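Local coordinates for protein protease VP4 (Blotched snakehead virus, PDB 2GEF) that cleaves peptide bonds as a viral serine protease with a serine/lysine catalytic dyad, and probably processes the birnavirus polyprotein of which it is part, at residues A[22-27]-A[119-124]; A[47-52]-A[107-112]; A[29-34]-A[142-147]; A[57-62]-A[103-108]; A[151-156]-A[204-209]. All coordinates share one frame; numbering follows the deposited sequence.

Interaction 1. Residues A[22-27]-A[119-124]; sequences SRIVHF and SADVDV
Ser22 and Asp123 both hold their side chains anti to the backbone N, with chi1 of -171° and -176°. This turns Ser22 OG toward the carboxylate, and it donates a hydrogen bond modelled at 2.5 Å to Asp123 OD1. OG comes in on the syn side of that oxygen, somewhat out of the carboxylate plane. Strands 22-27 and 120-124 run antiparallel between these groups and Ser119. Six backbone hydrogen bonds join them, in reciprocal pairs at Arg23 and Val124, Val25 and Val122, and Phe27 and Ala120. The bond from Phe27 N to Ala120 O is 2.8 Å long and almost straight, at 178°.

One face of the pair is mostly apolar. The edge of the Phe27 ring meets two valines: CD1 lies 3.8 Å from Val122 CB, and CE1 lies 3.8 Å from Val124 CG2. On the other face, Ile24 CG2 rests 3.7 Å from Asp121 CB. There His26 CB also lies 3.4 Å from Asp121 OD1, with the ring and the carboxylate turned about halfway between parallel and perpendicular. Asp121 OD2 forms a salt bridge with Arg115.

Strand 22-27 is an outer member of a three-stranded antiparallel sheet. Strand 120-126 is its middle strand, and strand 111-114 lies beyond. The face with Phe27, Val122 and Val124 packs on Leu107 and Val109 of strand 104-109.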
# COMPACT_ATOMS: atom_id res chain seq x y z
N SER A 22 -3.00 4.96 18.33
CA SER A 22 -2.34 5.95 17.52
C SER A 22 -0.98 6.58 17.89
O SER A 22 -0.93 7.40 18.84
CB SER A 22 -3.31 7.14 17.38
OG SER A 22 -2.85 8.08 16.44
N ARG A 23 0.09 6.34 17.09
CA ARG A 23 1.33 7.13 17.25
C ARG A 23 1.82 7.85 15.99
O ARG A 23 1.99 7.25 14.94
CB ARG A 23 2.43 6.29 17.79
CG ARG A 23 2.14 4.83 17.74
CD ARG A 23 3.31 4.13 18.45
NE ARG A 23 4.60 4.77 18.12
CZ ARG A 23 5.69 4.61 18.86
NH1 ARG A 23 5.64 3.79 19.93
NH2 ARG A 23 6.81 5.27 18.54
N ILE A 24 1.97 9.17 16.10
CA ILE A 24 2.65 9.92 15.10
C ILE A 24 4.14 9.40 15.02
O ILE A 24 4.84 9.38 16.00
CB ILE A 24 2.50 11.48 15.33
CG1 ILE A 24 1.04 11.90 15.69
CG2 ILE A 24 2.80 12.28 14.06
CD1 ILE A 24 -0.03 10.89 15.35
N VAL A 25 4.57 8.93 13.85
CA VAL A 25 5.99 8.67 13.67
C VAL A 25 6.45 9.34 12.41
O VAL A 25 5.70 9.53 11.40
CB VAL A 25 6.48 7.13 13.81
CG1 VAL A 25 5.39 6.12 13.77
CG2 VAL A 25 7.80 6.75 12.93
N HIS A 26 7.72 9.70 12.50
CA HIS A 26 8.33 10.48 11.47
C HIS A 26 9.10 9.47 10.63
O HIS A 26 9.96 8.70 11.14
CB HIS A 26 9.24 11.54 12.05
CG HIS A 26 9.98 12.24 10.99
ND1 HIS A 26 9.33 12.92 9.98
CD2 HIS A 26 11.30 12.29 10.71
CE1 HIS A 26 10.23 13.40 9.14
NE2 HIS A 26 11.44 13.03 9.56
N PHE A 27 8.76 9.45 9.33
CA PHE A 27 9.38 8.60 8.35
C PHE A 27 10.00 9.53 7.31
O PHE A 27 9.35 10.45 6.74
CB PHE A 27 8.31 7.73 7.64
CG PHE A 27 7.86 6.57 8.47
CD1 PHE A 27 6.54 6.49 8.92
CD2 PHE A 27 8.73 5.54 8.83
CE1 PHE A 27 6.12 5.40 9.74
CE2 PHE A 27 8.28 4.48 9.65
CZ PHE A 27 6.98 4.42 10.04
N SER A 119 9.93 14.13 3.73
CA SER A 119 9.60 13.28 4.85
C SER A 119 8.18 13.54 5.31
O SER A 119 7.61 14.54 4.93
CB SER A 119 10.54 13.54 6.02
OG SER A 119 10.27 14.76 6.56
N ALA A 120 7.66 12.70 6.20
CA ALA A 120 6.26 12.83 6.73
C ALA A 120 6.07 12.23 8.11
O ALA A 120 6.71 11.24 8.49
CB ALA A 120 5.30 12.11 5.76
N ASP A 121 5.16 12.86 8.86
CA ASP A 121 4.78 12.36 10.13
C ASP A 121 3.54 11.55 9.78
O ASP A 121 2.66 12.03 9.11
CB ASP A 121 4.44 13.56 11.04
CG ASP A 121 5.64 14.25 11.50
OD1 ASP A 121 6.52 13.65 12.17
OD2 ASP A 121 5.78 15.42 11.15
N VAL A 122 3.48 10.31 10.20
CA VAL A 122 2.53 9.37 9.66
C VAL A 122 1.90 8.87 10.92
O VAL A 122 2.61 8.44 11.88
CB VAL A 122 3.18 8.21 8.76
CG1 VAL A 122 2.31 6.91 8.58
CG2 VAL A 122 3.76 8.72 7.40
N ASP A 123 0.58 8.97 10.91
CA ASP A 123 -0.18 8.42 12.02
C ASP A 123 -0.32 6.88 11.84
O ASP A 123 -1.18 6.42 11.12
CB ASP A 123 -1.54 9.16 12.05
CG ASP A 123 -2.42 8.78 13.18
OD1 ASP A 123 -2.07 7.99 14.04
OD2 ASP A 123 -3.52 9.38 13.19
N VAL A 124 0.55 6.12 12.49
CA VAL A 124 0.52 4.67 12.43
C VAL A 124 -0.53 4.22 13.46
O VAL A 124 -0.60 4.71 14.53
CB VAL A 124 1.93 4.05 12.80
CG1 VAL A 124 2.01 2.48 12.87
CG2 VAL A 124 3.07 4.63 11.93

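Interaction 2. Residues A[47-52]-A[107-112]; sequences LYIAVR and LPVADV
Tyr48 and Pro108 face each other as a non-hydrogen-bonded pair where strands 43-52 and 104-109 run antiparallel in the mixed sheet of this S50 peptidase. Toward strand 43-52 this position calls for no N-H, so proline costs no bond there.

Backbone hydrogen bonds flank that pair. Ile49 N gives to Leu107 O at 2.9 Å, and Leu107 N returns a bond to Ile49 O at 3.0 Å. On the other side of Pro108, Val109 N donates to Leu47 O at 3.0 Å, nearly straight but well tilted from the carbonyl plane. Tyr48 CA also makes a CA-H...O contact with Leu107 O.

The aromatic contact is a CH-pi interaction. With chi1 at -78°, Tyr48 CG is anti to its own carbonyl carbon, and the ring lies over the proline. Pro108 CB stands 3.8 Å from the ring centroid, over one face, and Pro108 CA sits over the same ring. The phenol OH bonds to Asn127, which fixes the far end.

Apolar contacts lie on the face with Ile49, Leu107 and Val109. Ile49 CG2 touches Val109 CG1 at 3.6 Å, and the two side chains cross at about a right angle. Leu47 is about 7 Å, side chain to side chain, from the catalytic Lys173.

Water finishes the pairing: one molecule accepts from Leu47 N at 3.2 Å and donates to Val109 O at 2.7 Å.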
# COMPACT_ATOMS: atom_id res chain seq x y z
N LEU A 47 -5.39 2.79 3.97
CA LEU A 47 -3.92 2.78 3.61
C LEU A 47 -3.06 2.13 4.59
O LEU A 47 -3.35 2.09 5.75
CB LEU A 47 -3.47 4.20 3.44
CG LEU A 47 -4.24 4.82 2.26
CD1 LEU A 47 -3.70 6.23 2.20
CD2 LEU A 47 -4.16 4.17 0.91
N TYR A 48 -2.00 1.56 4.08
CA TYR A 48 -0.85 1.04 4.82
C TYR A 48 0.36 1.68 4.17
O TYR A 48 0.30 2.08 3.00
CB TYR A 48 -0.70 -0.49 4.70
CG TYR A 48 -1.61 -1.38 5.56
CD1 TYR A 48 -2.99 -1.18 5.64
CD2 TYR A 48 -1.08 -2.43 6.23
CE1 TYR A 48 -3.80 -2.02 6.43
CE2 TYR A 48 -1.87 -3.24 7.02
CZ TYR A 48 -3.21 -3.05 7.14
OH TYR A 48 -3.91 -4.02 7.99
N ILE A 49 1.43 1.71 4.90
CA ILE A 49 2.68 2.29 4.44
C ILE A 49 3.65 1.19 4.48
O ILE A 49 3.62 0.51 5.44
CB ILE A 49 3.23 3.47 5.24
CG1 ILE A 49 4.29 4.15 4.35
CG2 ILE A 49 3.73 3.08 6.73
CD1 ILE A 49 4.83 5.36 4.87
N ALA A 50 4.32 0.91 3.35
CA ALA A 50 5.46 -0.04 3.35
C ALA A 50 6.72 0.82 3.65
O ALA A 50 6.95 1.89 2.95
CB ALA A 50 5.64 -0.60 2.03
N VAL A 51 7.52 0.36 4.61
CA VAL A 51 8.87 1.06 4.94
C VAL A 51 9.92 0.02 4.91
O VAL A 51 9.73 -1.10 5.40
CB VAL A 51 8.82 1.83 6.32
CG1 VAL A 51 10.05 2.90 6.41
CG2 VAL A 51 7.57 2.66 6.30
N ARG A 52 11.03 0.35 4.30
CA ARG A 52 12.23 -0.56 4.40
C ARG A 52 12.86 -0.68 5.80
O ARG A 52 12.94 0.26 6.58
CB ARG A 52 13.23 -0.33 3.25
CG ARG A 52 13.80 1.15 3.10
CD ARG A 52 15.10 1.23 2.27
NE ARG A 52 15.68 2.60 2.24
CZ ARG A 52 15.28 3.56 1.43
NH1 ARG A 52 15.93 4.68 1.49
NH2 ARG A 52 14.19 3.46 0.62
N LEU A 107 2.51 -1.26 7.60
CA LEU A 107 1.82 -0.78 8.80
C LEU A 107 0.53 -0.08 8.42
O LEU A 107 0.52 0.77 7.47
CB LEU A 107 2.67 0.24 9.63
CG LEU A 107 4.09 -0.30 10.05
CD1 LEU A 107 5.05 0.87 10.36
CD2 LEU A 107 3.96 -1.21 11.17
N PRO A 108 -0.56 -0.35 9.16
CA PRO A 108 -1.78 0.43 8.78
C PRO A 108 -1.56 1.86 9.15
O PRO A 108 -0.90 2.11 10.09
CB PRO A 108 -2.94 -0.25 9.58
CG PRO A 108 -2.23 -1.36 10.44
CD PRO A 108 -0.75 -1.26 10.30
N VAL A 109 -2.05 2.83 8.38
CA VAL A 109 -1.94 4.25 8.77
C VAL A 109 -3.32 5.04 8.63
O VAL A 109 -4.01 4.91 7.57
CB VAL A 109 -0.86 4.89 7.94
CG1 VAL A 109 0.42 4.02 7.92
CG2 VAL A 109 -1.32 5.07 6.53
N ALA A 110 -3.68 5.89 9.62
CA ALA A 110 -4.86 6.72 9.50
C ALA A 110 -4.68 8.02 8.77
O ALA A 110 -5.62 8.57 8.36
CB ALA A 110 -5.31 7.04 10.85
N ASP A 111 -3.46 8.55 8.61
CA ASP A 111 -3.22 9.83 8.02
C ASP A 111 -1.73 10.12 7.91
O ASP A 111 -0.93 9.45 8.51
CB ASP A 111 -3.78 10.97 8.87
CG ASP A 111 -4.21 12.20 8.02
OD1 ASP A 111 -4.02 12.22 6.75
OD2 ASP A 111 -4.74 13.14 8.62
N VAL A 112 -1.40 11.21 7.21
CA VAL A 112 -0.03 11.53 6.77
C VAL A 112 0.12 13.02 6.55
O VAL A 112 -0.63 13.68 5.77
CB VAL A 112 0.45 10.79 5.43
CG1 VAL A 112 2.00 11.05 5.22
CG2 VAL A 112 0.22 9.28 5.55
O HOH W 1 -6.26 4.99 6.08

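Interaction 3. Residues A[29-34]-A[142-147]; sequences DGALFP and ALASSL
Ala31 and Ala144 meet methyl to methyl where helix 138-146 packs over the start of strand 31-38. This is helix-on-sheet packing, and the helix begins just after the nucleophile Ser136. Ala31 CB lies 4.0 Å from Ala144 CB and 4.1 Å from Leu143 CB. Ala144 CB also lies 3.7 Å from Ala31 N. Such small side chains let strand and helix come close. Asp29 CB touches Leu147 O at 3.4 Å.

A water forms the polar part of this shell. It accepts from Gly30 N at 3.1 Å. It lies 2.9 Å from Leu147 O, to which it can donate, and so bridges the two backbones.

The next shell fixes the backbone. Gly30 has a phi of 142° and a psi of 161°, a backbone shape with positive phi that leaves no room for a CB beside the carbonyl oxygen of Asp29. Ala31 is paired with Ala50 of the neighbouring strand 43-52. Arg52 reaches across from that strand and donates through NH2 to the carbonyl oxygens of both Ala144 and Leu147. Leu143 and Leu147 also touch Ala204 and Ala207 of helix 200-209.

Leu143 O receives both Ser146 N and Leu147 N. Two hydroxyls grip Ala142 O from opposite faces of its plane: Ser146 OG at 2.8 Å and Ser145 OG at 3.0 Å.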
# COMPACT_ATOMS: atom_id res chain seq x y z
N ASP A 29 11.05 8.02 4.63
CA ASP A 29 10.85 7.17 3.46
C ASP A 29 9.78 6.12 3.70
O ASP A 29 9.58 5.76 4.79
CB ASP A 29 12.22 6.49 2.98
CG ASP A 29 13.08 5.90 4.13
OD1 ASP A 29 13.95 6.61 4.63
OD2 ASP A 29 12.98 4.74 4.57
N GLY A 30 9.19 5.51 2.64
CA GLY A 30 8.06 4.62 2.76
C GLY A 30 7.14 4.86 1.57
O GLY A 30 7.28 5.83 0.91
N ALA A 31 6.24 3.93 1.22
CA ALA A 31 5.29 4.17 0.15
C ALA A 31 3.94 3.65 0.61
O ALA A 31 3.86 2.60 1.31
CB ALA A 31 5.72 3.54 -1.14
N LEU A 32 2.90 4.39 0.26
CA LEU A 32 1.49 4.05 0.55
C LEU A 32 0.90 3.22 -0.51
O LEU A 32 1.14 3.42 -1.72
CB LEU A 32 0.61 5.33 0.73
CG LEU A 32 1.12 6.17 1.92
CD1 LEU A 32 0.70 7.68 1.68
CD2 LEU A 32 0.64 5.69 3.44
N PHE A 33 0.03 2.31 -0.03
CA PHE A 33 -0.73 1.48 -0.87
C PHE A 33 -2.13 1.16 -0.16
O PHE A 33 -2.21 1.32 1.01
CB PHE A 33 -0.02 0.19 -1.16
CG PHE A 33 0.29 -0.67 0.09
CD1 PHE A 33 -0.45 -1.84 0.36
CD2 PHE A 33 1.48 -0.42 0.88
CE1 PHE A 33 -0.13 -2.67 1.49
CE2 PHE A 33 1.82 -1.27 1.97
CZ PHE A 33 1.07 -2.40 2.25
N PRO A 34 -3.20 0.81 -0.93
CA PRO A 34 -4.49 0.43 -0.39
C PRO A 34 -4.67 -0.97 -0.09
O PRO A 34 -4.02 -1.82 -0.71
CB PRO A 34 -5.46 0.98 -1.40
CG PRO A 34 -4.73 0.69 -2.64
CD PRO A 34 -3.31 1.10 -2.37
N ALA A 142 8.48 -1.90 -3.91
CA ALA A 142 9.48 -1.32 -4.85
C ALA A 142 9.89 0.11 -4.59
O ALA A 142 11.06 0.43 -4.52
CB ALA A 142 8.98 -1.36 -6.28
N LEU A 143 8.94 1.00 -4.68
CA LEU A 143 9.29 2.43 -4.43
C LEU A 143 9.90 2.52 -2.99
O LEU A 143 10.88 3.27 -2.77
CB LEU A 143 8.01 3.27 -4.59
CG LEU A 143 7.52 3.02 -6.02
CD1 LEU A 143 6.38 3.96 -6.26
CD2 LEU A 143 8.52 3.58 -6.87
N ALA A 144 9.36 1.77 -2.01
CA ALA A 144 9.76 1.98 -0.60
C ALA A 144 11.13 1.42 -0.42
O ALA A 144 11.87 1.89 0.38
CB ALA A 144 8.79 1.41 0.42
N SER A 145 11.47 0.41 -1.16
CA SER A 145 12.78 -0.16 -1.07
C SER A 145 13.83 0.75 -1.82
O SER A 145 15.02 0.55 -1.66
CB SER A 145 12.81 -1.58 -1.72
OG SER A 145 13.07 -1.32 -3.12
N SER A 146 13.40 1.68 -2.65
CA SER A 146 14.36 2.48 -3.35
C SER A 146 14.35 3.98 -3.11
O SER A 146 15.42 4.57 -3.10
CB SER A 146 14.48 2.10 -4.86
OG SER A 146 13.27 1.83 -5.56
N LEU A 147 13.18 4.58 -2.89
CA LEU A 147 13.08 6.03 -2.64
C LEU A 147 13.51 6.63 -1.26
O LEU A 147 13.27 6.05 -0.20
CB LEU A 147 11.75 6.58 -3.12
CG LEU A 147 11.39 6.05 -4.53
CD1 LEU A 147 10.08 6.68 -4.87
CD2 LEU A 147 12.46 6.47 -5.70
O HOH W 2 10.46 5.47 -0.14

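Interaction 4. Residues A[57-62]-A[103-108]; sequences DLMSPD and DLTILP
Met59, modelled as selenomethionine, packs on Leu107 and Thr105 of strand 104-109. It belongs to the loop between a short 3-10 segment and helix 61-64, so the contact is a loop lying against one strand of the mixed sheet. Its side chain leaves CB with CG anti to the carbonyl carbon (chi1 -65°). CG then comes 3.6 Å from Leu107 CD2 and also borders Thr105 CG2 at 4.1 Å. The chain continues extended to SE, which lies 3.7 Å from Thr105 CG2. A bend at chi3, 80°, leaves CE farther off, with Ile106 O nearest at 4.4 Å. Trp77 of strand 75-77 also touches this side chain.

Thr105 turns its methyl to the selenium, while its hydroxyl bonds to the backbone at Gly53 and His55. The two branches of Leu107 are shared between neighbours in the segment. CD2 meets Met59 CG and CD1 meets Leu58 CD1, while Leu58 CB borders both branches. The Leu58 side chain also reaches Val25 and Phe27 of strand 22-27. Leu58 and Leu107 cross at about a right angle, with Leu58 CD1 3.8 Å from Leu107 CD1.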
# COMPACT_ATOMS: atom_id res chain seq x y z
N ASP A 57 8.53 -3.15 15.78
CA ASP A 57 8.20 -2.48 17.06
C ASP A 57 7.00 -1.61 16.98
O ASP A 57 6.58 -1.09 17.98
CB ASP A 57 9.30 -1.55 17.55
CG ASP A 57 9.79 -0.57 16.51
OD1 ASP A 57 10.20 -1.02 15.45
OD2 ASP A 57 9.79 0.65 16.77
N LEU A 58 6.55 -1.37 15.75
CA LEU A 58 5.48 -0.44 15.43
C LEU A 58 4.18 -1.20 15.05
O LEU A 58 3.08 -0.60 15.03
CB LEU A 58 5.88 0.48 14.30
CG LEU A 58 6.73 1.73 14.57
CD1 LEU A 58 7.00 2.39 13.24
CD2 LEU A 58 6.26 2.74 15.63
N MSE A 59 4.34 -2.52 14.77
CA MSE A 59 3.21 -3.43 14.51
C MSE A 59 2.47 -3.80 15.74
O MSE A 59 3.10 -3.94 16.81
CB MSE A 59 3.75 -4.74 13.97
CG MSE A 59 4.42 -4.49 12.55
SE MSE A 59 5.24 -5.97 11.75
CE MSE A 59 3.68 -6.79 11.07
N SER A 60 1.17 -4.07 15.60
CA SER A 60 0.42 -4.94 16.60
C SER A 60 1.16 -6.30 16.84
O SER A 60 1.79 -6.81 15.88
CB SER A 60 -1.01 -5.23 16.07
OG SER A 60 -1.67 -6.06 16.96
N PRO A 61 1.09 -6.91 18.06
CA PRO A 61 1.69 -8.31 18.22
C PRO A 61 0.99 -9.40 17.32
O PRO A 61 1.59 -10.38 16.84
CB PRO A 61 1.48 -8.60 19.72
CG PRO A 61 1.20 -7.23 20.40
CD PRO A 61 0.57 -6.36 19.35
N ASP A 62 -0.29 -9.17 17.04
CA ASP A 62 -1.18 -10.13 16.41
C ASP A 62 -0.72 -10.27 14.96
O ASP A 62 -1.12 -11.26 14.34
CB ASP A 62 -2.61 -9.58 16.36
CG ASP A 62 -3.33 -9.59 17.73
OD1 ASP A 62 -2.97 -10.34 18.67
OD2 ASP A 62 -4.30 -8.82 17.84
N ASP A 103 14.56 -6.17 3.62
CA ASP A 103 13.28 -6.45 4.31
C ASP A 103 12.38 -5.23 4.34
O ASP A 103 12.85 -4.11 4.33
CB ASP A 103 13.53 -6.95 5.77
CG ASP A 103 14.33 -8.27 5.80
OD1 ASP A 103 14.44 -8.97 4.82
OD2 ASP A 103 14.89 -8.65 6.85
N LEU A 104 11.11 -5.40 4.50
CA LEU A 104 10.28 -4.21 4.62
C LEU A 104 9.27 -4.62 5.65
O LEU A 104 9.16 -5.83 5.92
CB LEU A 104 9.54 -3.85 3.30
CG LEU A 104 10.31 -3.27 2.05
CD1 LEU A 104 10.43 -4.34 0.93
CD2 LEU A 104 9.54 -2.00 1.46
N THR A 105 8.60 -3.63 6.24
CA THR A 105 7.52 -3.85 7.12
C THR A 105 6.39 -3.01 6.62
O THR A 105 6.65 -1.87 6.17
CB THR A 105 7.97 -3.26 8.50
OG1 THR A 105 9.14 -3.96 8.89
CG2 THR A 105 6.99 -3.63 9.53
N ILE A 106 5.15 -3.49 6.66
CA ILE A 106 4.00 -2.64 6.27
C ILE A 106 3.13 -2.41 7.53
O ILE A 106 3.11 -3.22 8.48
CB ILE A 106 3.19 -3.31 5.11
CG1 ILE A 106 2.71 -4.66 5.58
CG2 ILE A 106 4.09 -3.50 3.92
CD1 ILE A 106 1.62 -5.41 4.81
N LEU A 107 2.51 -1.26 7.60
CA LEU A 107 1.82 -0.78 8.80
C LEU A 107 0.53 -0.08 8.42
O LEU A 107 0.52 0.77 7.47
CB LEU A 107 2.67 0.24 9.63
CG LEU A 107 4.09 -0.30 10.05
CD1 LEU A 107 5.05 0.87 10.36
CD2 LEU A 107 3.96 -1.21 11.17
N PRO A 108 -0.56 -0.35 9.16
CA PRO A 108 -1.78 0.43 8.78
C PRO A 108 -1.56 1.86 9.15
O PRO A 108 -0.90 2.11 10.09
CB PRO A 108 -2.94 -0.25 9.58
CG PRO A 108 -2.23 -1.36 10.44
CD PRO A 108 -0.75 -1.26 10.30

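Interaction 5. Residues A[151-156]-A[204-209]; sequences PKAAYT and ADHAFD
Pro151 and Ala207 bring the two backbones closest, with their CA atoms 4.8 Å apart, before the chain makes an inverse gamma turn at Lys152 and enters strand 154-160. The methyl of Ala207 sits against the proline ring, 3.6 Å from Pro151 CB. It also lies 3.4 Å from Tyr155 OH, so the Ala207 methyl touches both proline and tyrosine.

Tyr155 and His206 carry the polar link. Tyr155 OH and His206 ND1 are 2.8 Å apart and share a hydrogen bond in which either may be the donor. The histidine has CG anti to its backbone N (chi1 173°), which swings the ring off the helix toward the strand. The two ring planes stand almost perpendicular, at 89°, and ND1 meets the tyrosine near its plane. Ala153 CB touches the imidazole at its edge, 3.6 Å from His206 CE1.

Here helix 200-209, close to the C terminus, packs against the four-stranded mixed sheet that contains strands 154-160 and 184-186. Val185 of strand 184-186 touches Ala153, Tyr155 and His206. On the helix side, Ser210 OG bonds both to Ala207 O and to Lys152 N, which ties the turn to the helix end. The next residue after Tyr155, Thr156, touches Ser136 and makes a weak hydrogen bond through OG1 to Lys173 NZ of the catalytic dyad.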
# COMPACT_ATOMS: atom_id res chain seq x y z
N PRO A 151 6.34 9.35 -1.26
CA PRO A 151 5.61 9.92 -2.45
C PRO A 151 4.23 10.36 -1.97
O PRO A 151 3.70 9.75 -1.05
CB PRO A 151 5.59 8.77 -3.44
CG PRO A 151 6.66 7.77 -3.00
CD PRO A 151 6.71 7.91 -1.47
N LYS A 152 3.74 11.51 -2.42
CA LYS A 152 2.32 11.84 -2.06
C LYS A 152 1.30 11.18 -2.96
O LYS A 152 0.77 11.78 -3.84
CB LYS A 152 2.09 13.33 -2.00
CG LYS A 152 3.10 14.09 -1.21
CD LYS A 152 2.92 15.65 -1.34
CE LYS A 152 4.19 16.48 -0.99
NZ LYS A 152 3.77 17.95 -0.70
N ALA A 153 1.02 9.90 -2.78
CA ALA A 153 0.10 9.24 -3.61
C ALA A 153 -0.06 7.91 -2.99
O ALA A 153 0.86 7.44 -2.43
CB ALA A 153 0.79 9.04 -5.06
N ALA A 154 -1.14 7.19 -3.25
CA ALA A 154 -1.11 5.76 -2.84
C ALA A 154 -0.92 4.91 -4.07
O ALA A 154 -1.48 5.19 -5.13
CB ALA A 154 -2.43 5.40 -2.10
N TYR A 155 -0.27 3.78 -3.96
CA TYR A 155 -0.01 2.90 -5.14
C TYR A 155 -0.64 1.51 -5.06
O TYR A 155 -0.64 0.81 -4.00
CB TYR A 155 1.49 2.77 -5.43
CG TYR A 155 2.13 4.12 -5.72
CD1 TYR A 155 2.16 4.61 -7.01
CD2 TYR A 155 2.84 4.85 -4.69
CE1 TYR A 155 2.76 5.89 -7.34
CE2 TYR A 155 3.39 6.18 -4.99
CZ TYR A 155 3.34 6.65 -6.29
OH TYR A 155 3.79 7.95 -6.63
N THR A 156 -1.10 1.02 -6.23
CA THR A 156 -1.67 -0.35 -6.32
C THR A 156 -1.33 -1.02 -7.64
O THR A 156 -1.41 -0.42 -8.72
CB THR A 156 -3.18 -0.38 -5.94
OG1 THR A 156 -3.52 -1.68 -5.46
CG2 THR A 156 -4.16 0.11 -7.10
N ALA A 204 8.04 5.30 -10.29
CA ALA A 204 9.05 6.12 -9.64
C ALA A 204 9.12 7.50 -10.20
O ALA A 204 9.30 8.42 -9.40
CB ALA A 204 10.50 5.41 -9.78
N ASP A 205 8.98 7.69 -11.55
CA ASP A 205 8.78 9.03 -12.10
C ASP A 205 7.61 9.80 -11.47
O ASP A 205 7.78 10.91 -11.06
CB ASP A 205 8.65 9.03 -13.59
CG ASP A 205 10.00 8.78 -14.30
OD1 ASP A 205 11.06 8.57 -13.63
OD2 ASP A 205 10.00 8.81 -15.55
N HIS A 206 6.47 9.17 -11.32
CA HIS A 206 5.32 9.78 -10.79
C HIS A 206 5.58 10.17 -9.30
O HIS A 206 5.19 11.20 -8.83
CB HIS A 206 4.13 8.83 -10.87
CG HIS A 206 2.90 9.38 -10.15
ND1 HIS A 206 2.81 9.42 -8.79
CD2 HIS A 206 1.80 10.02 -10.62
CE1 HIS A 206 1.67 9.98 -8.42
NE2 HIS A 206 1.06 10.41 -9.51
N ALA A 207 6.26 9.32 -8.56
CA ALA A 207 6.53 9.50 -7.14
C ALA A 207 7.37 10.79 -6.94
O ALA A 207 7.08 11.67 -6.15
CB ALA A 207 7.17 8.14 -6.59
N PHE A 208 8.34 10.96 -7.80
CA PHE A 208 9.24 12.07 -7.68
C PHE A 208 8.40 13.35 -8.08
O PHE A 208 8.46 14.39 -7.40
CB PHE A 208 10.55 11.87 -8.54
CG PHE A 208 11.48 13.11 -8.52
CD1 PHE A 208 12.02 13.61 -7.28
CD2 PHE A 208 11.73 13.86 -9.71
CE1 PHE A 208 12.84 14.77 -7.22
CE2 PHE A 208 12.52 15.05 -9.68
CZ PHE A 208 13.08 15.54 -8.44
N ASP A 209 7.70 13.29 -9.21
CA ASP A 209 6.76 14.39 -9.67
C ASP A 209 5.81 14.85 -8.54
O ASP A 209 5.50 16.12 -8.40
CB ASP A 209 5.86 13.90 -10.83
CG ASP A 209 6.60 13.68 -12.09
OD1 ASP A 209 7.84 13.80 -12.09
OD2 ASP A 209 5.99 13.31 -13.11

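In the fold
From the N terminus, strand 22-27 opens interaction 1 and segment 29-34 opens interaction 3. Strand 43-52 then opens interaction 2, and segment 57-62 opens interaction 4. Interactions 4 and 2 close first, both on strand 104-109. Their loops lie within those of interactions 1 and 3. Interaction 1 closes next, at 119-124, and interaction 3 at 142-147, so these two cross. Interaction 5 follows in series, from 151-156 to 204-209. Interactions 1 and 2 join the three-stranded sheet to the mixed sheet through the corner at Ala110. Interaction 4 binds segment 57-62 to strand 104-109, and Leu58 also touches strand 22-27. Interaction 3 adds helix 138-146, and Tyr155 N bonds to Leu32 O, linking interaction 5.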